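Local coordinates for protein hydroxyglutarate synthase (Pseudomonas putida, PDB 6W1G) that uses iron(II) and dioxygen to decarboxylate and hydroxylate 2-oxoadipate to (R)-2-hydroxyglutarate in D-lysine catabolism, at residues E40-V45 and P229-I234; I262-T267 and E294-G299; D66-G71 and V123-V128; T59-R64 and A393-D398. All blocks are in the same frame, centred on the assembly; numbering follows the deposited sequence.

Contact 1: residues E40-V45 and P229-I234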
# COMPACT_ATOMS: atom_id res chain seq x y z
N GLU A 40 2.22 -8.86 18.54
CA GLU A 40 3.23 -8.98 19.59
C GLU A 40 4.41 -8.05 19.34
O GLU A 40 4.88 -7.37 20.27
CB GLU A 40 3.72 -10.43 19.62
CG GLU A 40 4.71 -10.77 20.69
CD GLU A 40 4.99 -12.27 20.78
OE1 GLU A 40 5.49 -12.85 19.79
OE2 GLU A 40 4.71 -12.87 21.83
N ILE A 41 4.93 -8.04 18.12
CA ILE A 41 6.05 -7.16 17.80
C ILE A 41 5.70 -5.69 18.02
O ILE A 41 6.50 -4.91 18.57
CB ILE A 41 6.56 -7.39 16.37
CG1 ILE A 41 7.27 -8.74 16.26
CG2 ILE A 41 7.44 -6.26 15.85
CD1 ILE A 41 8.54 -8.84 17.03
N ASN A 42 4.50 -5.27 17.58
CA ASN A 42 4.12 -3.87 17.68
C ASN A 42 3.99 -3.46 19.14
O ASN A 42 4.42 -2.38 19.53
CB ASN A 42 2.81 -3.66 16.96
CG ASN A 42 2.96 -3.71 15.44
OD1 ASN A 42 4.06 -3.90 14.92
ND2 ASN A 42 1.87 -3.51 14.74
N GLN A 43 3.45 -4.35 19.96
CA GLN A 43 3.33 -4.05 21.38
C GLN A 43 4.70 -3.91 22.02
O GLN A 43 4.91 -3.03 22.87
CB GLN A 43 2.56 -5.18 22.05
CG GLN A 43 1.05 -5.07 21.94
CD GLN A 43 0.29 -5.71 23.10
OE1 GLN A 43 0.86 -6.37 23.98
NE2 GLN A 43 -1.03 -5.50 23.11
N GLN A 44 5.64 -4.78 21.66
CA GLN A 44 7.00 -4.69 22.18
C GLN A 44 7.65 -3.37 21.79
O GLN A 44 8.29 -2.72 22.62
CB GLN A 44 7.81 -5.86 21.65
CG GLN A 44 9.29 -5.90 22.08
CD GLN A 44 9.97 -7.21 21.71
OE1 GLN A 44 10.63 -7.84 22.55
NE2 GLN A 44 9.81 -7.63 20.46
N VAL A 45 7.50 -2.94 20.53
CA VAL A 45 8.13 -1.69 20.13
C VAL A 45 7.56 -0.54 20.94
O VAL A 45 8.30 0.32 21.43
CB VAL A 45 7.91 -1.44 18.62
CG1 VAL A 45 8.24 -0.00 18.31
CG2 VAL A 45 8.72 -2.43 17.76
N PRO A 229 -0.21 -6.80 6.52
CA PRO A 229 -0.35 -5.99 7.73
C PRO A 229 0.88 -5.12 7.91
O PRO A 229 1.94 -5.35 7.32
CB PRO A 229 -0.45 -7.02 8.85
CG PRO A 229 0.34 -8.16 8.36
CD PRO A 229 0.25 -8.18 6.85
N ARG A 230 0.72 -4.12 8.77
CA ARG A 230 1.77 -3.16 9.08
C ARG A 230 2.41 -3.47 10.43
O ARG A 230 1.73 -3.55 11.46
CB ARG A 230 1.20 -1.73 9.13
CG ARG A 230 2.24 -0.70 9.51
CD ARG A 230 1.65 0.70 9.56
NE ARG A 230 2.62 1.64 10.04
CZ ARG A 230 2.39 2.92 10.33
NH1 ARG A 230 1.17 3.44 10.20
NH2 ARG A 230 3.37 3.69 10.76
N THR A 231 3.73 -3.69 10.40
CA THR A 231 4.49 -3.81 11.63
C THR A 231 5.32 -2.57 11.87
O THR A 231 5.75 -1.89 10.95
CB THR A 231 5.40 -5.06 11.61
OG1 THR A 231 6.06 -5.22 12.86
CG2 THR A 231 6.45 -5.02 10.54
N LEU A 232 5.59 -2.32 13.16
CA LEU A 232 6.50 -1.25 13.55
C LEU A 232 7.98 -1.66 13.46
O LEU A 232 8.84 -0.82 13.60
CB LEU A 232 6.20 -0.81 14.99
CG LEU A 232 4.81 -0.21 15.18
CD1 LEU A 232 4.60 0.16 16.65
CD2 LEU A 232 4.56 0.98 14.27
N ASP A 233 8.31 -2.94 13.24
CA ASP A 233 9.72 -3.34 13.20
C ASP A 233 9.88 -4.60 12.35
O ASP A 233 9.70 -5.71 12.83
CB ASP A 233 10.27 -3.56 14.62
CG ASP A 233 11.76 -3.80 14.62
OD1 ASP A 233 12.35 -4.12 13.57
OD2 ASP A 233 12.38 -3.70 15.71
N ILE A 234 10.21 -4.41 11.07
CA ILE A 234 10.32 -5.55 10.17
C ILE A 234 11.53 -6.41 10.51
O ILE A 234 11.53 -7.60 10.23
CB ILE A 234 10.31 -5.08 8.71
CG1 ILE A 234 9.95 -6.24 7.78
CG2 ILE A 234 11.64 -4.51 8.31
CD1 ILE A 234 9.69 -5.81 6.39
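The flat amide of Asn-42 meets the 229-234 loop along its edge and over one face. At the edge, ND2 donates to Arg-230 O at 3.3 Å. The acceptor lies almost exactly in the amide plane, and ND2 sits on a lone pair of that carbonyl. The Leu-232 side chain crosses the amide at about a right angle, with its CG 4.0 Å from Asn-42 CG over one face. Leu-232 N approaches from this same side. It reaches Asn-42 OD1 at 2.8 Å in a nearly straight bond (168°), although the donor stands 41° above the carbonyl plane. Thr-231 OG1 gives OD1 a second hydrogen bond of 3.2 Å from the other side of the plane, tilted only slightly from it. Three bonds from both ends of the amide therefore fix its rotation.

Val-45 and Ile-41 pack beside this grip. Val-45 CG1 lies 4.0 Å from Leu-232 CB, and Val-45 CG2 lies 3.7 Å from Asp-233 CB. Ile-41 CG2 covers Thr-231 OG1 at 3.5 Å. The Arg-230 guanidinium pairs instead with Glu-68 through NH1 and Glu-61 through NH2. Thr-231 N is bound to the backbone of Glu-296.

The Thr-231 hydroxyl points opposite its own backbone N (chi1 -176°), where it also accepts from Asp-233 N. This makes an ST turn. Asp-233 follows as the N-cap and bonds Ala-236 N. The contact thus holds helix 29-48 against an ST turn that leads into a side-chain-capped helix N-terminus, that of 234-240.

Contact 2: residues I262-T267 and E294-G299. With NI (nickel (II) ion), chain B.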
# COMPACT_ATOMS: atom_id res chain seq x y z
N ILE A 262 12.15 5.67 6.15
CA ILE A 262 11.67 6.37 4.97
C ILE A 262 10.98 5.38 4.04
O ILE A 262 11.34 4.20 3.96
CB ILE A 262 12.80 7.14 4.25
CG1 ILE A 262 13.93 6.20 3.82
CG2 ILE A 262 13.31 8.27 5.14
CD1 ILE A 262 15.08 6.93 3.14
N LEU A 263 9.98 5.88 3.31
CA LEU A 263 9.19 5.05 2.39
C LEU A 263 8.65 3.84 3.14
O LEU A 263 7.93 4.01 4.13
CB LEU A 263 9.96 4.70 1.12
CG LEU A 263 10.37 5.93 0.30
CD1 LEU A 263 11.04 5.49 -1.00
CD2 LEU A 263 9.23 6.85 -0.01
N LEU A 264 8.94 2.61 2.70
CA LEU A 264 8.53 1.42 3.42
C LEU A 264 9.62 0.37 3.24
O LEU A 264 10.45 0.47 2.34
CB LEU A 264 7.16 0.93 3.02
CG LEU A 264 6.99 0.40 1.61
CD1 LEU A 264 7.48 -1.03 1.44
CD2 LEU A 264 5.52 0.45 1.22
N ARG A 265 9.56 -0.66 4.08
CA ARG A 265 10.36 -1.86 3.94
C ARG A 265 9.40 -3.04 3.86
O ARG A 265 8.34 -3.02 4.48
CB ARG A 265 11.26 -2.06 5.12
CG ARG A 265 12.21 -0.90 5.37
CD ARG A 265 13.19 -1.15 6.51
NE ARG A 265 14.25 -2.03 6.05
CZ ARG A 265 14.97 -2.85 6.81
NH1 ARG A 265 14.75 -2.93 8.10
NH2 ARG A 265 15.94 -3.59 6.24
N GLN A 266 9.74 -4.04 3.04
CA GLN A 266 8.84 -5.18 2.86
C GLN A 266 9.62 -6.46 2.56
O GLN A 266 10.72 -6.43 2.00
CB GLN A 266 7.85 -4.95 1.73
CG GLN A 266 8.50 -4.79 0.38
CD GLN A 266 7.56 -4.37 -0.78
OE1 GLN A 266 6.61 -3.58 -0.62
NE2 GLN A 266 7.87 -4.90 -1.95
N THR A 267 9.02 -7.59 2.94
CA THR A 267 9.55 -8.88 2.49
C THR A 267 8.37 -9.83 2.37
O THR A 267 7.23 -9.50 2.71
CB THR A 267 10.71 -9.42 3.36
OG1 THR A 267 11.29 -10.55 2.71
CG2 THR A 267 10.26 -9.78 4.73
N GLU A 294 3.07 -11.27 2.54
CA GLU A 294 3.95 -10.11 2.63
C GLU A 294 3.79 -9.45 3.99
O GLU A 294 2.72 -9.52 4.64
CB GLU A 294 3.60 -9.13 1.50
CG GLU A 294 4.45 -7.88 1.42
CD GLU A 294 4.05 -7.08 0.21
OE1 GLU A 294 3.03 -6.36 0.25
OE2 GLU A 294 4.74 -7.18 -0.83
N ILE A 295 4.85 -8.77 4.41
CA ILE A 295 4.85 -7.95 5.61
C ILE A 295 5.54 -6.64 5.26
O ILE A 295 6.50 -6.63 4.50
CB ILE A 295 5.58 -8.70 6.78
CG1 ILE A 295 5.59 -7.93 8.06
CG2 ILE A 295 7.01 -9.10 6.41
CD1 ILE A 295 4.24 -7.65 8.63
N GLU A 296 5.08 -5.53 5.86
CA GLU A 296 5.68 -4.22 5.59
C GLU A 296 5.76 -3.39 6.86
O GLU A 296 4.99 -3.56 7.80
CB GLU A 296 4.91 -3.45 4.53
CG GLU A 296 3.58 -2.84 4.93
CD GLU A 296 2.75 -2.26 3.73
OE1 GLU A 296 3.32 -2.13 2.65
OE2 GLU A 296 1.56 -1.97 3.86
N GLN A 297 6.72 -2.46 6.83
CA GLN A 297 6.90 -1.44 7.82
C GLN A 297 6.87 -0.10 7.07
O GLN A 297 7.58 0.05 6.07
CB GLN A 297 8.26 -1.60 8.53
CG GLN A 297 8.49 -0.56 9.63
CD GLN A 297 9.85 -0.60 10.22
OE1 GLN A 297 10.54 -1.64 10.25
NE2 GLN A 297 10.27 0.52 10.75
N ARG A 298 6.07 0.87 7.52
CA ARG A 298 5.88 2.12 6.79
C ARG A 298 6.54 3.26 7.54
O ARG A 298 6.26 3.45 8.72
CB ARG A 298 4.39 2.42 6.53
CG ARG A 298 3.84 1.50 5.49
CD ARG A 298 2.34 1.76 5.21
NE ARG A 298 1.94 0.98 4.05
CZ ARG A 298 2.14 1.36 2.80
NH1 ARG A 298 2.56 2.60 2.51
NH2 ARG A 298 1.91 0.50 1.81
N GLY A 299 7.36 4.02 6.82
CA GLY A 299 8.06 5.17 7.33
C GLY A 299 7.63 6.47 6.67
O GLY A 299 6.47 6.60 6.29
NI NI B . 2.10 -5.57 -1.42
O HOH W 1 13.26 -1.52 10.10
O HOH W 2 3.81 -6.03 -2.85
O HOH W 3 1.37 -4.76 -3.28
O HOH W 4 3.22 -3.88 -1.59
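Leu-264 and Arg-298 mark the tight part of this contact. Their side chains run side by side, and Leu-264 CD2 sits 3.4 Å above one face of the guanidinium, toward its rim. At the edge, Arg-298 NE forms a salt bridge with Glu-296 OE2 at 3.0 Å, though with weak hydrogen bonds; that oxygen also bonds His-70 ND1. The backbones are in close antiparallel register. Arg-265 pairs with Gln-297, and Thr-267 with Ile-295, each through two N-H to O bonds. Gln-266 with Glu-296, between them, and Leu-264 with Arg-298, beyond Arg-265, are the non-hydrogen-bonded pairs. Past the strand ends, Gly-299 N reaches Leu-263 O at 2.7 Å.

The polar ends meet more loosely. Water 1 bridges Arg-265 NH1 and Gln-297 OE1, while these groups also bond Asp-235 and Ile-234 N. Gln-266 CD stays 4.0 Å from Glu-294 OE2; its NE2 bonds Glu-253 instead. Water 2 donates to Glu-294 OE2.

The extended Glu-294 chain (chi1 -178°) carries its carboxylate out to nickel, which OE1 binds at 2.1 Å; OE1 also hydrogen-bonds Thr-228 OG1. The strand pair supplies the carboxylate; His-70, His-226 and three waters complete a two-histidine, one-carboxylate site, which holds iron(II) in the active enzyme.

Contact 3: residues D66-G71 and V123-V128. With NI (nickel (II) ion), chain B.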
# COMPACT_ATOMS: atom_id res chain seq x y z
N ASP A 66 -3.50 -1.10 14.33
CA ASP A 66 -3.79 -2.51 14.53
C ASP A 66 -4.53 -3.12 13.35
O ASP A 66 -4.33 -4.30 13.05
CB ASP A 66 -4.62 -2.73 15.78
CG ASP A 66 -4.93 -4.19 15.99
OD1 ASP A 66 -3.97 -4.97 16.11
OD2 ASP A 66 -6.12 -4.55 15.98
N GLN A 67 -5.36 -2.35 12.66
CA GLN A 67 -6.11 -2.85 11.51
C GLN A 67 -5.52 -2.47 10.17
O GLN A 67 -6.11 -2.78 9.14
CB GLN A 67 -7.58 -2.43 11.62
CG GLN A 67 -8.27 -3.03 12.86
CD GLN A 67 -8.38 -4.55 12.74
OE1 GLN A 67 -8.94 -5.06 11.78
NE2 GLN A 67 -7.81 -5.26 13.70
N GLU A 68 -4.40 -1.79 10.16
CA GLU A 68 -3.83 -1.23 8.94
C GLU A 68 -3.32 -2.32 8.01
O GLU A 68 -2.48 -3.14 8.39
CB GLU A 68 -2.73 -0.23 9.29
CG GLU A 68 -2.03 0.30 8.05
CD GLU A 68 -1.30 1.62 8.26
OE1 GLU A 68 -1.32 2.19 9.39
OE2 GLU A 68 -0.67 2.07 7.26
N ARG A 69 -3.81 -2.31 6.77
CA ARG A 69 -3.44 -3.32 5.80
C ARG A 69 -3.44 -2.73 4.40
O ARG A 69 -4.02 -1.67 4.13
CB ARG A 69 -4.46 -4.47 5.76
CG ARG A 69 -4.55 -5.32 6.99
CD ARG A 69 -5.80 -6.16 6.99
NE ARG A 69 -7.00 -5.43 7.33
CZ ARG A 69 -7.52 -5.37 8.55
NH1 ARG A 69 -6.92 -6.00 9.58
NH2 ARG A 69 -8.61 -4.61 8.67
N HIS A 70 -2.79 -3.46 3.48
CA HIS A 70 -3.03 -3.26 2.06
C HIS A 70 -3.35 -4.60 1.41
O HIS A 70 -2.85 -5.64 1.85
CB HIS A 70 -1.94 -2.53 1.25
CG HIS A 70 -0.73 -3.31 0.87
ND1 HIS A 70 0.46 -3.24 1.57
CD2 HIS A 70 -0.50 -4.12 -0.19
CE1 HIS A 70 1.36 -4.00 0.96
NE2 HIS A 70 0.81 -4.55 -0.10
N GLY A 71 -4.17 -4.59 0.38
CA GLY A 71 -4.34 -5.74 -0.48
C GLY A 71 -3.70 -5.49 -1.82
O GLY A 71 -3.40 -4.35 -2.18
N VAL A 123 -9.30 7.05 9.95
CA VAL A 123 -10.42 6.13 10.11
C VAL A 123 -10.09 4.77 9.47
O VAL A 123 -10.36 3.71 10.07
CB VAL A 123 -11.72 6.71 9.54
CG1 VAL A 123 -12.86 5.67 9.63
CG2 VAL A 123 -12.06 7.99 10.28
N SER A 124 -9.49 4.77 8.30
CA SER A 124 -8.99 3.54 7.69
C SER A 124 -7.95 3.86 6.64
O SER A 124 -8.29 4.52 5.64
CB SER A 124 -10.08 2.71 7.03
OG SER A 124 -9.48 1.58 6.38
N PRO A 125 -6.73 3.33 6.77
CA PRO A 125 -5.71 3.56 5.76
C PRO A 125 -5.63 2.43 4.74
O PRO A 125 -4.63 2.29 4.02
CB PRO A 125 -4.42 3.61 6.57
CG PRO A 125 -4.68 2.59 7.62
CD PRO A 125 -6.15 2.75 8.01
N PHE A 126 -6.68 1.62 4.64
CA PHE A 126 -6.68 0.51 3.69
C PHE A 126 -6.39 0.98 2.29
O PHE A 126 -6.98 1.96 1.81
CB PHE A 126 -8.03 -0.20 3.74
CG PHE A 126 -8.12 -1.43 2.94
CD1 PHE A 126 -7.30 -2.51 3.21
CD2 PHE A 126 -9.07 -1.55 1.93
CE1 PHE A 126 -7.41 -3.69 2.47
CE2 PHE A 126 -9.21 -2.72 1.23
CZ PHE A 126 -8.37 -3.79 1.49
N ARG A 127 -5.54 0.24 1.59
CA ARG A 127 -5.23 0.50 0.18
C ARG A 127 -5.31 -0.81 -0.58
O ARG A 127 -5.07 -1.86 0.00
CB ARG A 127 -3.81 1.03 -0.13
CG ARG A 127 -3.21 1.99 0.80
CD ARG A 127 -2.23 1.29 1.72
NE ARG A 127 -1.67 2.23 2.60
CZ ARG A 127 -1.34 1.99 3.88
NH1 ARG A 127 -0.87 2.92 4.65
NH2 ARG A 127 -1.49 0.76 4.39
N VAL A 128 -5.63 -0.72 -1.87
CA VAL A 128 -5.59 -1.87 -2.74
C VAL A 128 -4.72 -1.55 -3.94
O VAL A 128 -5.10 -0.74 -4.80
CB VAL A 128 -6.95 -2.41 -3.16
CG1 VAL A 128 -6.75 -3.62 -4.11
CG2 VAL A 128 -7.76 -2.80 -1.96
NI NI B . 2.10 -5.57 -1.42
O HOH W 3 1.37 -4.76 -3.28
O HOH W 4 3.22 -3.88 -1.59
O HOH W 2 3.81 -6.03 -2.85
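Glu-68 lays its side chain obliquely across the ring of Pro-125, with CG 3.5 Å from Pro-125 CG. The two segments run in parallel and enter neighbouring strands, 69-75 and 127-133. These are the first and last strands of a beta-alpha-beta-beta-beta unit, the repeating module of the glyoxalase (VOC) clan.

Beyond the proline, Glu-68 OE2 meets the edge of the Arg-127 guanidinium. NH1 gives the main bond of the salt bridge, at 2.8 Å and 163°. It arrives on the anti side of the carboxylate, 29° out of its plane. A weak bond from NH2 joins the same oxygen. Pro-125 O lies 3.2 Å above one face of this guanidinium. The Arg-127 chain is bent at its second torsion (chi2 100°), which swings the charged end back to Glu-68. Arg-127 NH1 is also shared with Glu-397, and Glu-68 OE1 with Arg-64.

The Phe-126 ring reaches the 66-71 backbone. Its CD1 comes 3.5 Å from Arg-69 O, and CE1 lies 4.0 Å from Gly-71 N. The strand bond itself runs from Gly-71 N to Arg-127 O at 2.9 Å. His-70 CA adds a CA-H...O contact to the same oxygen. Arg-127 CD packs on His-70 CB; the imidazole bonds Glu-296 OE2 through ND1 and binds nickel through NE2 at 2.1 Å.

Contact 4: residues T59-R64 and A393-D398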
# COMPACT_ATOMS: atom_id res chain seq x y z
N THR A 59 0.48 11.71 15.76
CA THR A 59 -0.10 11.68 14.43
C THR A 59 -1.44 10.96 14.38
O THR A 59 -2.09 10.97 13.34
CB THR A 59 0.84 10.97 13.47
OG1 THR A 59 0.95 9.62 13.89
CG2 THR A 59 2.21 11.63 13.38
N GLY A 60 -1.83 10.34 15.48
CA GLY A 60 -3.02 9.54 15.54
C GLY A 60 -2.88 8.16 14.94
O GLY A 60 -3.84 7.38 15.02
N GLU A 61 -1.72 7.82 14.38
CA GLU A 61 -1.57 6.50 13.80
C GLU A 61 -1.73 5.38 14.82
O GLU A 61 -2.05 4.24 14.43
CB GLU A 61 -0.19 6.37 13.16
CG GLU A 61 -0.01 7.19 11.90
CD GLU A 61 1.46 7.17 11.52
OE1 GLU A 61 1.90 6.14 10.94
OE2 GLU A 61 2.15 8.16 11.85
N ILE A 62 -1.53 5.67 16.12
CA ILE A 62 -1.73 4.63 17.12
C ILE A 62 -3.13 4.03 17.01
O ILE A 62 -3.32 2.85 17.26
CB ILE A 62 -1.42 5.19 18.53
CG1 ILE A 62 -1.25 4.08 19.57
CG2 ILE A 62 -2.46 6.24 18.93
CD1 ILE A 62 -0.53 4.57 20.83
N GLU A 63 -4.12 4.83 16.64
CA GLU A 63 -5.48 4.32 16.56
C GLU A 63 -5.77 3.53 15.30
O GLU A 63 -6.72 2.75 15.29
CB GLU A 63 -6.45 5.50 16.71
CG GLU A 63 -6.24 6.26 18.03
CD GLU A 63 -7.19 7.41 18.27
OE1 GLU A 63 -7.88 7.83 17.32
OE2 GLU A 63 -7.23 7.90 19.42
N ARG A 64 -5.00 3.70 14.25
CA ARG A 64 -5.25 3.01 12.97
C ARG A 64 -4.35 1.79 12.80
O ARG A 64 -4.60 0.95 11.93
CB ARG A 64 -5.08 3.97 11.78
CG ARG A 64 -3.66 4.10 11.30
CD ARG A 64 -3.44 5.23 10.25
NE ARG A 64 -2.34 4.89 9.40
CZ ARG A 64 -1.96 5.54 8.30
NH1 ARG A 64 -2.47 6.70 8.01
NH2 ARG A 64 -1.08 4.99 7.49
N ALA A 393 7.35 12.91 11.15
CA ALA A 393 7.21 12.64 9.73
C ALA A 393 5.79 12.19 9.39
O ALA A 393 5.12 11.52 10.17
CB ALA A 393 8.20 11.58 9.28
N LEU A 394 5.37 12.56 8.19
CA LEU A 394 4.12 12.11 7.60
C LEU A 394 4.30 10.72 7.05
O LEU A 394 5.17 10.52 6.21
CB LEU A 394 3.75 13.07 6.49
CG LEU A 394 2.44 12.75 5.75
CD1 LEU A 394 1.26 12.77 6.64
CD2 LEU A 394 2.30 13.70 4.55
N VAL A 395 3.46 9.77 7.48
CA VAL A 395 3.62 8.38 7.07
C VAL A 395 3.34 8.21 5.59
O VAL A 395 2.38 8.76 5.04
CB VAL A 395 2.79 7.46 7.96
CG1 VAL A 395 1.26 7.77 7.90
CG2 VAL A 395 3.05 5.97 7.65
N TYR A 396 4.15 7.36 4.97
CA TYR A 396 4.01 7.01 3.56
C TYR A 396 2.86 6.05 3.38
O TYR A 396 2.80 5.01 4.06
CB TYR A 396 5.33 6.37 3.14
CG TYR A 396 5.44 6.12 1.64
CD1 TYR A 396 5.34 7.18 0.75
CD2 TYR A 396 5.67 4.86 1.12
CE1 TYR A 396 5.49 7.01 -0.63
CE2 TYR A 396 5.84 4.66 -0.24
CZ TYR A 396 5.72 5.76 -1.11
OH TYR A 396 5.87 5.66 -2.47
N GLU A 397 1.97 6.37 2.44
CA GLU A 397 0.76 5.62 2.17
C GLU A 397 0.82 4.82 0.89
O GLU A 397 -0.13 4.06 0.61
CB GLU A 397 -0.44 6.60 2.04
CG GLU A 397 -0.63 7.47 3.23
CD GLU A 397 -1.18 6.80 4.48
OE1 GLU A 397 -1.45 5.57 4.47
OE2 GLU A 397 -1.32 7.52 5.52
N ASP A 398 1.89 4.95 0.12
CA ASP A 398 2.00 4.37 -1.23
C ASP A 398 3.00 3.21 -1.22
O ASP A 398 3.14 2.52 -0.21
CB ASP A 398 2.26 5.50 -2.20
CG ASP A 398 1.10 6.48 -2.19
OD1 ASP A 398 0.02 6.07 -2.64
OD2 ASP A 398 1.26 7.60 -1.66
O HOH W 5 2.51 10.34 10.18
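Glu-397 OE2 is gripped by both terminal nitrogens of Arg-64. The shorter and straighter bond comes from NH1, at 2.9 Å and 160°. It uses the syn lone pair of the oxygen and lies in the guanidinium plane. NH2 adds a weak bond to OE2 and reaches Glu-397 OE1 at 3.1 Å. The result is an end-on, two-nitrogen salt bridge, but a twisted one, since the two planes are 42° apart. The side chains come from opposite directions. Arg-64 is extended from CG to NE, while Glu-397 is folded at its second torsion (chi2 -73°), which brings the carboxylate across to meet it.

Val-395 packs beside this bridge. Its CG1 lies 3.7 Å from Arg-64 NH2, and its CB is 3.4 Å from Glu-61 OE1. The other oxygen of Glu-61 accepts two bonds. Thr-59 OG1 donates to OE2 at 2.8 Å. Water 5 also donates to OE2, and links it to Ala-393 O and Val-395 N. Thr-59 OG1 in turn accepts from Glu-61 N, forming an ST turn at the end of helix 50-59.

The short helix 61-64 is thus joined to the loop after strand 389-393. Arg-127 is a second cation for Glu-397, as Arg-230 is for Glu-61. Such buried alternation of arginines and acids would offset like charges and probably keeps both carboxylates ionised.

From the N terminus, 40-45 opens contact 1, then 59-64 opens contact 4 and 66-71 opens contact 3. Contact 3 closes first, at 123-128, and is nested inside the loops of both contacts 1 and 4. Contact 1 closes at 229-234, before contact 2 begins. Contact 2 closes the short loop from 262-267 to 294-299, and also lies within contact 4. Contact 4 opens inside the loop of contact 1 but closes after it, at 393-398, so the two cross. Together they tie helix 29-48 and the short helix 61-64 to the five-stranded sheet, the two-stranded sheet and the late loop. Contacts 2 and 3 meet at nickel. Gly-299 O and Tyr-396 N join contacts 2 and 4.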